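Local coordinates for protein Tae4 (Agrobacterium tumefaciens, PDB 6IJF) that is a type VI secretion amidase effector that probably cuts peptide bonds of bacterial cell-wall peptidoglycan, as a papain-like cysteine peptidase relative, at residues C[47-52]-C[131-136]; C[65-70]-C[80-85]; C[98-103]-C[157-162]; C[119-124]-C[149-154]. One frame throughout, in Å; residues are numbered along the deposited sequence. Where two conformers were deposited one is given.

In the fold
All four contacts belong to the amidase effector fold. Interactions 1, 3 and 4 share one antiparallel sheet. Strand 131-137 serves interaction 1, strand 116-122 interaction 4, and strands 101-103 and 155-160 interaction 3. The centre of interaction 1 lies about 3 Å from the centre of the chain and about 11 Å from that of interaction 4. Along the chain, interaction 2 is nested in the loop closed by interaction 1, and interaction 4 in that of interaction 3. Interactions 1 and 4 cross. Met84, starting helix 84-92, packs on Gly131 and His132 of interaction 1 and on Ala120 and Asn122 of interaction 4. The probable active site thus lies where helix 48-58 meets the sheet.

Interaction 1: C[47-52]-C[131-136]; sequences TCAIRV and GHIDLV
The start of helix 48-58 meets strand 131-137 here, and Cys48 faces His132 in the probable active site. Cys48 CB lies 3.4 Å from His132 ND1, and CB meets the ring obliquely. Cys48 SG is 4.0 Å from His132 ND1. Cys48 SG stands between its backbone N and carbonyl carbon (chi1 67°), which turns it toward the backbone of the strand. There Ile133 N gives Cys48 SG a weak hydrogen bond, 3.6 Å long but nearly straight at 168°.

The arrangement resembles that of papain-like cysteine peptidases, with the cysteine at a helix start and the histidine on a sheet strand. Cys48, His132 and Asp134 are consistent with a catalytic triad. His132 NE2 donates to Asp134 OD2 at 2.8 Å. The carboxylate oxygen lies close to the ring plane but is met on its anti side, 31° out of the carboxylate plane. This bond limits rotation of the imidazole. Asp134 OD1 accepts from Leu135 N through its anti lone pair, and OD2 also takes the backbone N-H groups of Ser147 and Ala148.

Beside the polar site the packing is apolar. Ile133 CG2 touches Cys48 SG at 3.9 Å and also reaches Ala49 and Val52. Val52 CG2 is 4.1 Å from Ile133 CG2. A water donates to both Cys48 O and Ile133 O, so it ties the first helical turn to the strand. On the helix side, Arg51 NE donates to Thr47 OG1 at 2.8 Å, with the hydroxyl in the guanidinium plane.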
loop_
_atom_site.group_PDB
_atom_site.type_symbol
_atom_site.label_atom_id
_atom_site.label_comp_id
_atom_site.label_asym_id
_atom_site.label_seq_id
_atom_site.Cartn_x
_atom_site.Cartn_y
_atom_site.Cartn_z
ATOM N N THR C 47 -18.073 6.986 11.371
ATOM C CA THR C 47 -18.080 6.831 12.854
ATOM C C THR C 47 -17.044 7.724 13.525
ATOM O O THR C 47 -16.981 7.682 14.770
ATOM C CB THR C 47 -17.868 5.345 13.195
ATOM O OG1 THR C 47 -16.567 4.996 12.721
ATOM C CG2 THR C 47 -18.915 4.444 12.571
ATOM N N CYS C 48 -16.264 8.529 12.784
ATOM C CA CYS C 48 -15.042 9.180 13.358
ATOM C C CYS C 48 -15.429 10.088 14.529
ATOM O O CYS C 48 -14.723 10.037 15.564
ATOM C CB CYS C 48 -14.229 9.939 12.314
ATOM S SG CYS C 48 -15.035 11.410 11.592
ATOM N N ALA C 49 -16.512 10.876 14.413
ATOM C CA ALA C 49 -16.901 11.858 15.454
ATOM C C ALA C 49 -17.549 11.153 16.675
ATOM O O ALA C 49 -17.328 11.624 17.822
ATOM C CB ALA C 49 -17.825 12.920 14.880
ATOM N N ILE C 50 -18.273 10.056 16.463
ATOM C CA ILE C 50 -18.755 9.143 17.554
ATOM C C ILE C 50 -17.558 8.632 18.368
ATOM O O ILE C 50 -17.572 8.690 19.620
ATOM C CB ILE C 50 -19.561 7.973 16.963
ATOM C CG1 ILE C 50 -20.785 8.464 16.198
ATOM C CG2 ILE C 50 -19.943 6.977 18.043
ATOM C CD1 ILE C 50 -21.397 7.416 15.288
ATOM N N ARG C 51 -16.522 8.160 17.683
ATOM C CA ARG C 51 -15.355 7.536 18.357
ATOM C C ARG C 51 -14.635 8.607 19.179
ATOM O O ARG C 51 -14.285 8.346 20.353
ATOM C CB ARG C 51 -14.464 6.835 17.322
ATOM C CG ARG C 51 -15.160 5.668 16.651
ATOM C CD ARG C 51 -14.366 5.063 15.503
ATOM N NE ARG C 51 -15.067 3.948 14.894
ATOM C CZ ARG C 51 -15.016 2.694 15.338
ATOM N NH1 ARG C 51 -14.308 2.406 16.418
ATOM N NH2 ARG C 51 -15.638 1.738 14.676
ATOM N N VAL C 52 -14.441 9.812 18.627
ATOM C CA VAL C 52 -13.764 10.899 19.395
ATOM C C VAL C 52 -14.664 11.371 20.556
ATOM O O VAL C 52 -14.116 11.566 21.684
ATOM C CB VAL C 52 -13.291 12.051 18.492
ATOM C CG1 VAL C 52 -12.806 13.232 19.338
ATOM C CG2 VAL C 52 -12.186 11.589 17.541
ATOM N N GLY C 131 -15.103 15.742 6.652
ATOM C CA GLY C 131 -13.723 15.256 6.778
ATOM C C GLY C 131 -13.615 14.273 7.925
ATOM O O GLY C 131 -14.588 13.547 8.179
ATOM N N HIS C 132 -12.435 14.174 8.522
ATOM C CA HIS C 132 -12.087 13.099 9.483
ATOM C C HIS C 132 -11.508 13.754 10.721
ATOM O O HIS C 132 -10.646 14.639 10.593
ATOM C CB HIS C 132 -11.107 12.108 8.847
ATOM C CG HIS C 132 -10.716 10.989 9.750
ATOM N ND1 HIS C 132 -11.615 10.022 10.123
ATOM C CD2 HIS C 132 -9.544 10.701 10.366
ATOM C CE1 HIS C 132 -11.015 9.168 10.943
ATOM N NE2 HIS C 132 -9.732 9.547 11.086
ATOM N N ILE C 133 -11.980 13.329 11.884
ATOM C CA ILE C 133 -11.393 13.762 13.180
ATOM C C ILE C 133 -10.900 12.533 13.933
ATOM O O ILE C 133 -11.527 11.444 13.806
ATOM C CB ILE C 133 -12.422 14.602 13.959
ATOM C CG1 ILE C 133 -11.744 15.311 15.119
ATOM C CG2 ILE C 133 -13.636 13.764 14.371
ATOM C CD1 ILE C 133 -12.588 16.405 15.724
ATOM N N ASP C 134 -9.780 12.670 14.628
ATOM C CA ASP C 134 -9.040 11.492 15.126
ATOM C C ASP C 134 -8.073 11.982 16.194
ATOM O O ASP C 134 -7.983 13.201 16.421
ATOM C CB ASP C 134 -8.305 10.782 13.972
ATOM C CG ASP C 134 -8.093 9.288 14.153
ATOM O OD1 ASP C 134 -7.998 8.836 15.303
ATOM O OD2 ASP C 134 -8.115 8.577 13.145
ATOM N N LEU C 135 -7.405 11.038 16.841
ATOM C CA LEU C 135 -6.273 11.291 17.756
ATOM C C LEU C 135 -4.993 10.935 17.028
ATOM O O LEU C 135 -4.960 9.957 16.274
ATOM C CB LEU C 135 -6.385 10.435 19.030
ATOM C CG LEU C 135 -7.694 10.582 19.818
ATOM C CD1 LEU C 135 -7.616 9.835 21.116
ATOM C CD2 LEU C 135 -8.073 12.036 20.046
ATOM N N VAL C 136 -3.954 11.706 17.256
ATOM C CA VAL C 136 -2.686 11.509 16.517
ATOM C C VAL C 136 -1.539 11.491 17.520
ATOM O O VAL C 136 -1.600 12.233 18.518
ATOM C CB VAL C 136 -2.518 12.575 15.422
ATOM C CG1 VAL C 136 -2.471 13.997 15.970
ATOM C CG2 VAL C 136 -1.287 12.279 14.551
HETATM O O HOH W 1 -12.120 9.059 14.977
#

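Interaction 2: C[65-70]-C[80-85]; sequences PSSHRI and IEVNMR
Ile80 pairs with His68 as an antiparallel hydrogen-bonded pair, a bridge of a small two-stranded antiparallel sheet. Ile80 N donates to His68 O at 2.8 Å, and His68 N returns a bond to Ile80 O at 3.0 Å. His68 O also accepts from Ser66 OG, which comes from the opposite face of the carbonyl plane. The side chain of Ile80 crosses that of Ile70 at about a right angle. Ile70 CG1 and Ile80 CG1 meet at 3.7 Å, and Ile80 packs onward against Ile50 and Ile54 of helix 48-58.

Glu81 follows. Its chain bends at chi2 (48°), which brings the carboxylate back to Ser67. Glu81 OE1 takes a weak bond from Ser67 N at 3.4 Å. Glu81 OE2 accepts from Asn83 N at 3.0 Å by its anti lone pair and forms a salt bridge with Arg86.

Val82 N donates to Ser67 OG at 3.1 Å, with an angle of 158°. Val82 CG2 sits over one face of the His68 ring, 3.9 Å from its centroid, in a CH-pi contact. Ser67 OG lies in the plane of the same ring and is hydrogen-bonded to ND1. Asn83 is the N-cap of helix 84-92. The buried Glu81 carboxylate thus has backbone and arginine partners together, which would be expected to favour its charged form.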
loop_
_atom_site.group_PDB
_atom_site.type_symbol
_atom_site.label_atom_id
_atom_site.label_comp_id
_atom_site.label_asym_id
_atom_site.label_seq_id
_atom_site.Cartn_x
_atom_site.Cartn_y
_atom_site.Cartn_z
ATOM N N PRO C 65 -23.134 21.333 23.189
ATOM C CA PRO C 65 -24.285 20.503 22.865
ATOM C C PRO C 65 -23.887 19.235 22.092
ATOM O O PRO C 65 -22.752 19.142 21.634
ATOM C CB PRO C 65 -25.134 21.390 21.949
ATOM C CG PRO C 65 -24.138 22.369 21.328
ATOM C CD PRO C 65 -23.061 22.547 22.361
ATOM N N SER C 66 -24.868 18.357 21.825
ATOM C CA SER C 66 -24.648 17.103 21.054
ATOM C C SER C 66 -25.871 16.777 20.214
ATOM O O SER C 66 -26.980 17.108 20.636
ATOM C CB SER C 66 -24.281 15.989 21.993
ATOM O OG SER C 66 -25.361 15.666 22.852
ATOM N N SER C 67 -25.667 16.139 19.071
ATOM C CA SER C 67 -26.757 15.630 18.191
ATOM C C SER C 67 -27.471 14.445 18.867
ATOM O O SER C 67 -28.672 14.299 18.660
ATOM C CB SER C 67 -26.237 15.266 16.821
ATOM O OG SER C 67 -25.179 14.316 16.892
ATOM N N HIS C 68 -26.746 13.631 19.639
ATOM C CA HIS C 68 -27.224 12.307 20.114
ATOM C C HIS C 68 -26.734 12.018 21.525
ATOM O O HIS C 68 -25.882 12.775 22.070
ATOM C CB HIS C 68 -26.740 11.175 19.196
ATOM C CG HIS C 68 -27.300 11.180 17.817
ATOM N ND1 HIS C 68 -26.956 12.129 16.871
ATOM C CD2 HIS C 68 -28.130 10.305 17.192
ATOM C CE1 HIS C 68 -27.568 11.859 15.736
ATOM N NE2 HIS C 68 -28.280 10.728 15.900
ATOM N N ARG C 69 -27.246 10.922 22.089
ATOM C CA ARG C 69 -26.856 10.461 23.447
ATOM C C ARG C 69 -26.570 8.959 23.427
ATOM O O ARG C 69 -27.209 8.228 22.634
ATOM C CB ARG C 69 -27.948 10.822 24.462
ATOM C CG ARG C 69 -28.228 12.310 24.464
ATOM C CD ARG C 69 -28.655 12.879 25.804
ATOM N NE ARG C 69 -28.011 14.152 26.135
ATOM C CZ ARG C 69 -28.318 15.337 25.618
ATOM N NH1 ARG C 69 -29.245 15.438 24.680
ATOM N NH2 ARG C 69 -27.670 16.416 26.026
ATOM N N ILE C 70 -25.626 8.552 24.285
ATOM C CA ILE C 70 -25.364 7.133 24.669
ATOM C C ILE C 70 -26.636 6.638 25.362
ATOM O O ILE C 70 -27.135 7.341 26.275
ATOM C CB ILE C 70 -24.119 7.045 25.567
ATOM C CG1 ILE C 70 -22.860 7.516 24.820
ATOM C CG2 ILE C 70 -23.929 5.628 26.120
ATOM C CD1 ILE C 70 -21.590 7.483 25.660
ATOM N N ILE C 80 -23.088 12.544 22.428
ATOM C CA ILE C 80 -22.252 12.116 21.265
ATOM C C ILE C 80 -22.553 13.101 20.131
ATOM O O ILE C 80 -23.736 13.213 19.751
ATOM C CB ILE C 80 -22.587 10.680 20.786
ATOM C CG1 ILE C 80 -22.273 9.572 21.793
ATOM C CG2 ILE C 80 -21.939 10.392 19.439
ATOM C CD1 ILE C 80 -20.916 9.633 22.408
ATOM N N GLU C 81 -21.536 13.724 19.546
ATOM C CA GLU C 81 -21.712 14.475 18.272
ATOM C C GLU C 81 -21.361 13.547 17.118
ATOM O O GLU C 81 -20.218 13.017 17.094
ATOM C CB GLU C 81 -20.850 15.739 18.279
ATOM C CG GLU C 81 -20.998 16.597 17.034
ATOM C CD GLU C 81 -22.458 16.846 16.643
ATOM O OE1 GLU C 81 -23.152 17.571 17.369
ATOM O OE2 GLU C 81 -22.914 16.274 15.617
ATOM N N VAL C 82 -22.287 13.332 16.195
ATOM C CA VAL C 82 -22.085 12.352 15.081
ATOM C C VAL C 82 -21.431 13.042 13.884
ATOM O O VAL C 82 -20.885 12.327 13.035
ATOM C CB VAL C 82 -23.404 11.666 14.694
ATOM C CG1 VAL C 82 -23.336 10.922 13.372
ATOM C CG2 VAL C 82 -23.873 10.749 15.813
ATOM N N ASN C 83 -21.493 14.365 13.801
ATOM C CA ASN C 83 -21.110 15.144 12.586
ATOM C C ASN C 83 -19.700 15.662 12.834
ATOM O O ASN C 83 -19.476 16.389 13.852
ATOM C CB ASN C 83 -22.044 16.328 12.297
ATOM C CG ASN C 83 -21.671 17.095 11.040
ATOM O OD1 ASN C 83 -22.105 16.793 9.930
ATOM N ND2 ASN C 83 -20.916 18.139 11.236
ATOM N N MET C 84 -18.772 15.298 11.943
ATOM C CA MET C 84 -17.345 15.646 12.143
ATOM C C MET C 84 -17.179 17.172 12.151
ATOM O O MET C 84 -16.490 17.684 13.044
ATOM C CB MET C 84 -16.467 15.012 11.070
ATOM C CG MET C 84 -15.038 15.476 11.149
ATOM S SD MET C 84 -14.796 16.937 10.079
ATOM C CE MET C 84 -13.130 17.365 10.598
ATOM N N ARG C 85 -17.834 17.880 11.238
ATOM C CA ARG C 85 -17.719 19.376 11.151
ATOM C C ARG C 85 -18.183 20.013 12.477
ATOM O O ARG C 85 -17.460 20.888 13.041
ATOM C CB ARG C 85 -18.496 19.886 9.925
ATOM C CG ARG C 85 -18.275 21.371 9.625
ATOM C CD ARG C 85 -19.211 21.931 8.553
ATOM N NE ARG C 85 -19.623 20.978 7.516
ATOM C CZ ARG C 85 -18.902 20.624 6.447
ATOM N NH1 ARG C 85 -17.681 21.111 6.262
ATOM N NH2 ARG C 85 -19.399 19.758 5.572
#

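Interaction 3: C[98-103]-C[157-162]; sequences GEPDPY and WFWPLQ
Pro100 lies between two tryptophans at the edge of the antiparallel sheet, where strand 101-103 runs beside strand 155-160. The short strand axes approach to 4.8 Å at an angle of 146°. Asp101 and Phe158 form a hydrogen-bonded pair: Asp101 N donates to Phe158 O at 2.8 Å, and Phe158 N donates to Asp101 O at 3.0 Å. Pro102 and Trp157 form the next pair, which is non-hydrogen-bonded.

The proline ring runs alongside both indoles and points the same way as they do. Pro100 CB sits over the five-membered ring of Trp159, 3.5 Å from the centroid and only 12° off the normal. This is a close CH-pi contact. Pro100 CG lies off-centre above the five-membered ring of Trp157, 3.9 Å from Trp157 CG. The two contacts use different atoms, so one proline packs on both indoles. Trp157 CD1 also meets Pro102 CB, at 4.0 Å. Lys92 of helix 84-92 touches both Pro100 and Trp157, and Met91 of that helix packs on Trp159.

On the other side of the sheet are Asp101 and Phe158. Tyr103 lies alongside Phe158, and Phe158 CB comes to the edge of the tyrosine ring. The Asp101 carboxylate finds its salt-bridge partner in Arg115.

Trp159 CG is anti to its carbonyl carbon (chi1 -63°), which places the indole against Gly98 and Pro100, ahead of strand 101-103. There Trp159 NE1 donates to Gly98 O at 2.9 Å, with the oxygen exactly in the indole plane.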
loop_
_atom_site.group_PDB
_atom_site.type_symbol
_atom_site.label_atom_id
_atom_site.label_comp_id
_atom_site.label_asym_id
_atom_site.label_seq_id
_atom_site.Cartn_x
_atom_site.Cartn_y
_atom_site.Cartn_z
ATOM N N GLY C 98 -9.865 25.028 22.372
ATOM C CA GLY C 98 -9.472 26.357 21.868
ATOM C C GLY C 98 -8.980 26.306 20.426
ATOM O O GLY C 98 -9.318 25.324 19.716
ATOM N N GLU C 99 -8.250 27.333 19.996
ATOM C CA GLU C 99 -7.804 27.505 18.597
ATOM C C GLU C 99 -6.777 26.420 18.298
ATOM O O GLU C 99 -5.804 26.261 19.035
ATOM C CB GLU C 99 -7.199 28.900 18.340
ATOM C CG GLU C 99 -8.253 29.997 18.228
ATOM C CD GLU C 99 -9.426 29.713 17.295
ATOM O OE1 GLU C 99 -9.193 29.325 16.120
ATOM O OE2 GLU C 99 -10.588 29.891 17.738
ATOM N N PRO C 100 -6.974 25.661 17.210
ATOM C CA PRO C 100 -5.975 24.673 16.787
ATOM C C PRO C 100 -4.862 25.358 15.977
ATOM O O PRO C 100 -5.043 26.481 15.572
ATOM C CB PRO C 100 -6.805 23.737 15.904
ATOM C CG PRO C 100 -7.716 24.730 15.205
ATOM C CD PRO C 100 -8.138 25.697 16.321
ATOM N N ASP C 101 -3.763 24.649 15.724
ATOM C CA ASP C 101 -2.738 25.049 14.724
ATOM C C ASP C 101 -3.235 24.595 13.355
ATOM O O ASP C 101 -3.354 23.392 13.135
ATOM C CB ASP C 101 -1.381 24.416 15.065
ATOM C CG ASP C 101 -0.809 24.825 16.412
ATOM O OD1 ASP C 101 -1.188 25.886 16.879
ATOM O OD2 ASP C 101 0.052 24.111 16.930
ATOM N N PRO C 102 -3.553 25.496 12.389
ATOM C CA PRO C 102 -3.929 25.069 11.041
ATOM C C PRO C 102 -2.707 24.741 10.167
ATOM O O PRO C 102 -1.749 25.491 10.185
ATOM C CB PRO C 102 -4.716 26.258 10.469
ATOM C CG PRO C 102 -4.546 27.424 11.430
ATOM C CD PRO C 102 -3.605 26.960 12.530
ATOM N N TYR C 103 -2.758 23.627 9.442
ATOM C CA TYR C 103 -1.690 23.189 8.522
ATOM C C TYR C 103 -2.275 22.808 7.167
ATOM O O TYR C 103 -3.531 22.777 6.950
ATOM C CB TYR C 103 -0.907 22.020 9.118
ATOM C CG TYR C 103 -0.121 22.378 10.342
ATOM C CD1 TYR C 103 1.011 23.153 10.239
ATOM C CD2 TYR C 103 -0.523 21.974 11.612
ATOM C CE1 TYR C 103 1.725 23.548 11.360
ATOM C CE2 TYR C 103 0.210 22.301 12.743
ATOM C CZ TYR C 103 1.325 23.125 12.616
ATOM O OH TYR C 103 2.088 23.480 13.693
ATOM N N TRP C 157 -6.276 20.623 10.970
ATOM C CA TRP C 157 -6.225 21.318 12.274
ATOM C C TRP C 157 -5.613 20.374 13.294
ATOM O O TRP C 157 -6.068 19.215 13.411
ATOM C CB TRP C 157 -7.607 21.784 12.722
ATOM C CG TRP C 157 -8.239 22.813 11.848
ATOM C CD1 TRP C 157 -7.634 23.604 10.918
ATOM C CD2 TRP C 157 -9.614 23.223 11.899
ATOM N NE1 TRP C 157 -8.546 24.455 10.365
ATOM C CE2 TRP C 157 -9.771 24.246 10.944
ATOM C CE3 TRP C 157 -10.722 22.823 12.651
ATOM C CZ2 TRP C 157 -10.997 24.879 10.727
ATOM C CZ3 TRP C 157 -11.934 23.434 12.428
ATOM C CH2 TRP C 157 -12.069 24.448 11.476
ATOM N N PHE C 158 -4.647 20.867 14.043
ATOM C CA PHE C 158 -4.003 20.114 15.145
ATOM C C PHE C 158 -4.198 20.858 16.465
ATOM O O PHE C 158 -3.798 22.030 16.575
ATOM C CB PHE C 158 -2.525 19.916 14.833
ATOM C CG PHE C 158 -1.806 19.139 15.888
ATOM C CD1 PHE C 158 -2.296 17.924 16.311
ATOM C CD2 PHE C 158 -0.658 19.647 16.489
ATOM C CE1 PHE C 158 -1.661 17.216 17.321
ATOM C CE2 PHE C 158 -0.019 18.935 17.495
ATOM C CZ PHE C 158 -0.516 17.716 17.900
ATOM N N TRP C 159 -4.745 20.162 17.458
ATOM C CA TRP C 159 -4.796 20.610 18.883
ATOM C C TRP C 159 -3.801 19.799 19.705
ATOM O O TRP C 159 -4.071 18.647 20.044
ATOM C CB TRP C 159 -6.195 20.410 19.442
ATOM C CG TRP C 159 -7.307 21.189 18.812
ATOM C CD1 TRP C 159 -7.752 22.407 19.215
ATOM C CD2 TRP C 159 -8.225 20.755 17.788
ATOM N NE1 TRP C 159 -8.854 22.777 18.499
ATOM C CE2 TRP C 159 -9.199 21.768 17.648
ATOM C CE3 TRP C 159 -8.342 19.617 16.990
ATOM C CZ2 TRP C 159 -10.213 21.704 16.704
ATOM C CZ3 TRP C 159 -9.366 19.543 16.085
ATOM C CH2 TRP C 159 -10.292 20.569 15.940
ATOM N N PRO C 160 -2.616 20.344 20.055
ATOM C CA PRO C 160 -1.655 19.605 20.877
ATOM C C PRO C 160 -2.153 19.430 22.325
ATOM O O PRO C 160 -2.772 20.331 22.812
ATOM C CB PRO C 160 -0.392 20.475 20.830
ATOM C CG PRO C 160 -0.900 21.854 20.538
ATOM C CD PRO C 160 -2.140 21.686 19.684
ATOM N N LEU C 161 -1.913 18.266 22.933
ATOM C CA LEU C 161 -2.276 17.934 24.339
ATOM C C LEU C 161 -1.066 17.376 25.100
ATOM O O LEU C 161 -1.018 17.461 26.350
ATOM C CB LEU C 161 -3.403 16.900 24.312
ATOM C CG LEU C 161 -4.734 17.398 23.779
ATOM C CD1 LEU C 161 -5.730 16.270 23.832
ATOM C CD2 LEU C 161 -5.243 18.623 24.546
ATOM N N GLN C 162 -0.152 16.732 24.383
ATOM C CA GLN C 162 1.126 16.163 24.902
ATOM C C GLN C 162 2.247 16.530 23.905
ATOM O O GLN C 162 1.928 16.796 22.705
ATOM C CB GLN C 162 1.003 14.633 25.041
ATOM C CG GLN C 162 1.926 14.030 26.091
ATOM C CD GLN C 162 1.368 12.721 26.594
ATOM O OE1 GLN C 162 1.352 11.730 25.870
ATOM N NE2 GLN C 162 0.872 12.718 27.826
#

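Interaction 4: C[119-124]-C[149-154]; sequences VAFNNI and CYYNSE
Glu154 N bonds to Asn123 O at 3.2 Å, and more weakly to Asn122 O, where loop 149-154 meets the end of sheet strand 116-122. The loop folds through a type I beta turn from Tyr150 to Ser153, closed by Ser153 N to Tyr150 O.

The Phe121 ring lies against the loop backbone at Cys149 and Tyr150. It has Tyr150 N over the centre of one face, 3.5 Å above the plane, while Val119 CG2 covers the opposite face. Ser153 OG lies at the ring edge, near its plane, and is itself bonded to Thr155 O. Phe121 CZ touches Cys149 CB at 3.9 Å. Cys149 forms a disulfide with Cys145, which links this loop to strand 144-145.

Ile124 crosses Tyr150 at about a right angle. With chi1 -61° and an extended chi2 of 155°, Ile124 CD1 lies over the tyrosine face, 3.7 Å from Tyr150 CG. The Tyr150 ring also meets His132 edge-to-face, and Tyr150 OH bonds to a polar side chain of another protein's chain. The amide plane of Asn123 and the carboxylate plane of Glu154 are 86° apart, joined by a weak bond from Asn123 ND2 to Glu154 OE1 at 3.1 Å.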
loop_
_atom_site.group_PDB
_atom_site.type_symbol
_atom_site.label_atom_id
_atom_site.label_comp_id
_atom_site.label_asym_id
_atom_site.label_seq_id
_atom_site.Cartn_x
_atom_site.Cartn_y
_atom_site.Cartn_z
ATOM N N VAL C 119 -6.738 15.766 15.886
ATOM C CA VAL C 119 -6.474 16.254 14.507
ATOM C C VAL C 119 -7.780 16.208 13.724
ATOM O O VAL C 119 -8.506 15.218 13.853
ATOM C CB VAL C 119 -5.354 15.458 13.810
ATOM C CG1 VAL C 119 -5.693 13.983 13.670
ATOM C CG2 VAL C 119 -5.002 16.086 12.472
ATOM N N ALA C 120 -8.020 17.229 12.913
ATOM C CA ALA C 120 -9.153 17.310 11.978
ATOM C C ALA C 120 -8.613 17.528 10.573
ATOM O O ALA C 120 -7.864 18.497 10.365
ATOM C CB ALA C 120 -10.067 18.421 12.405
ATOM N N PHE C 121 -8.944 16.605 9.681
ATOM C CA PHE C 121 -8.643 16.635 8.233
ATOM C C PHE C 121 -9.902 17.166 7.563
ATOM O O PHE C 121 -10.902 16.428 7.523
ATOM C CB PHE C 121 -8.238 15.251 7.731
ATOM C CG PHE C 121 -7.062 14.638 8.458
ATOM C CD1 PHE C 121 -5.752 14.936 8.095
ATOM C CD2 PHE C 121 -7.261 13.735 9.484
ATOM C CE1 PHE C 121 -4.685 14.364 8.765
ATOM C CE2 PHE C 121 -6.192 13.129 10.126
ATOM C CZ PHE C 121 -4.905 13.458 9.786
ATOM N N ASN C 122 -9.861 18.415 7.092
ATOM C CA ASN C 122 -11.063 19.117 6.562
ATOM C C ASN C 122 -11.115 19.003 5.038
ATOM O O ASN C 122 -10.092 19.317 4.399
ATOM C CB ASN C 122 -11.085 20.583 6.977
ATOM C CG ASN C 122 -10.846 20.757 8.450
ATOM O OD1 ASN C 122 -9.834 21.342 8.858
ATOM N ND2 ASN C 122 -11.719 20.185 9.258
ATOM N N ASN C 123 -12.256 18.593 4.487
ATOM C CA ASN C 123 -12.547 18.552 3.030
ATOM C C ASN C 123 -11.606 17.570 2.329
ATOM O O ASN C 123 -10.591 17.978 1.713
ATOM C CB ASN C 123 -12.527 19.980 2.469
ATOM C CG ASN C 123 -13.396 20.900 3.296
ATOM O OD1 ASN C 123 -14.573 20.613 3.516
ATOM N ND2 ASN C 123 -12.798 21.948 3.830
ATOM N N ILE C 124 -11.930 16.300 2.408
ATOM C CA ILE C 124 -11.153 15.192 1.789
ATOM C C ILE C 124 -11.611 14.952 0.355
ATOM O O ILE C 124 -12.779 14.706 0.116
ATOM C CB ILE C 124 -11.266 13.922 2.654
ATOM C CG1 ILE C 124 -10.694 14.211 4.054
ATOM C CG2 ILE C 124 -10.634 12.728 1.959
ATOM C CD1 ILE C 124 -11.238 13.336 5.175
ATOM N N CYS C 149 -5.364 8.585 8.824
ATOM C CA CYS C 149 -4.880 9.952 8.497
ATOM C C CYS C 149 -5.314 10.263 7.054
ATOM O O CYS C 149 -5.354 9.333 6.222
ATOM C CB CYS C 149 -3.365 10.085 8.695
ATOM S SG CYS C 149 -2.521 8.996 7.547
ATOM N N TYR C 150 -5.657 11.511 6.745
ATOM C CA TYR C 150 -6.111 11.939 5.394
ATOM C C TYR C 150 -5.345 13.203 4.996
ATOM O O TYR C 150 -5.889 14.306 5.002
ATOM C CB TYR C 150 -7.617 12.185 5.367
ATOM C CG TYR C 150 -8.411 10.915 5.364
ATOM C CD1 TYR C 150 -8.649 10.230 4.183
ATOM C CD2 TYR C 150 -8.907 10.386 6.543
ATOM C CE1 TYR C 150 -9.400 9.070 4.166
ATOM C CE2 TYR C 150 -9.644 9.216 6.537
ATOM C CZ TYR C 150 -9.909 8.568 5.347
ATOM O OH TYR C 150 -10.594 7.396 5.369
ATOM N N TYR C 151 -4.060 13.053 4.713
ATOM C CA TYR C 151 -3.205 14.183 4.289
ATOM C C TYR C 151 -3.629 14.652 2.892
ATOM O O TYR C 151 -3.224 15.737 2.523
ATOM C CB TYR C 151 -1.731 13.797 4.329
ATOM C CG TYR C 151 -1.067 13.888 5.672
ATOM C CD1 TYR C 151 -1.410 13.037 6.716
ATOM C CD2 TYR C 151 -0.027 14.776 5.878
ATOM C CE1 TYR C 151 -0.773 13.105 7.936
ATOM C CE2 TYR C 151 0.628 14.841 7.084
ATOM C CZ TYR C 151 0.265 14.002 8.122
ATOM O OH TYR C 151 0.917 14.075 9.324
ATOM N N ASN C 152 -4.561 13.970 2.221
ATOM C CA ASN C 152 -5.111 14.453 0.926
ATOM C C ASN C 152 -6.132 15.578 1.182
ATOM O O ASN C 152 -6.698 16.072 0.211
ATOM C CB ASN C 152 -5.677 13.310 0.065
ATOM C CG ASN C 152 -6.829 12.549 0.690
ATOM O OD1 ASN C 152 -6.867 12.364 1.905
ATOM N ND2 ASN C 152 -7.744 12.056 -0.131
ATOM N N SER C 153 -6.311 16.022 2.424
ATOM C CA SER C 153 -7.336 17.021 2.799
ATOM C C SER C 153 -6.840 18.434 2.462
ATOM O O SER C 153 -5.626 18.629 2.302
ATOM C CB SER C 153 -7.758 16.853 4.254
ATOM O OG SER C 153 -6.782 17.364 5.138
ATOM N N GLU C 154 -7.765 19.389 2.389
ATOM C CA GLU C 154 -7.503 20.821 2.069
ATOM C C GLU C 154 -6.750 21.503 3.221
ATOM O O GLU C 154 -5.717 22.174 2.967
ATOM C CB GLU C 154 -8.828 21.525 1.785
ATOM C CG GLU C 154 -8.694 23.008 1.483
ATOM C CD GLU C 154 -10.011 23.667 1.089
ATOM O OE1 GLU C 154 -11.009 23.485 1.822
ATOM O OE2 GLU C 154 -10.045 24.375 0.047
#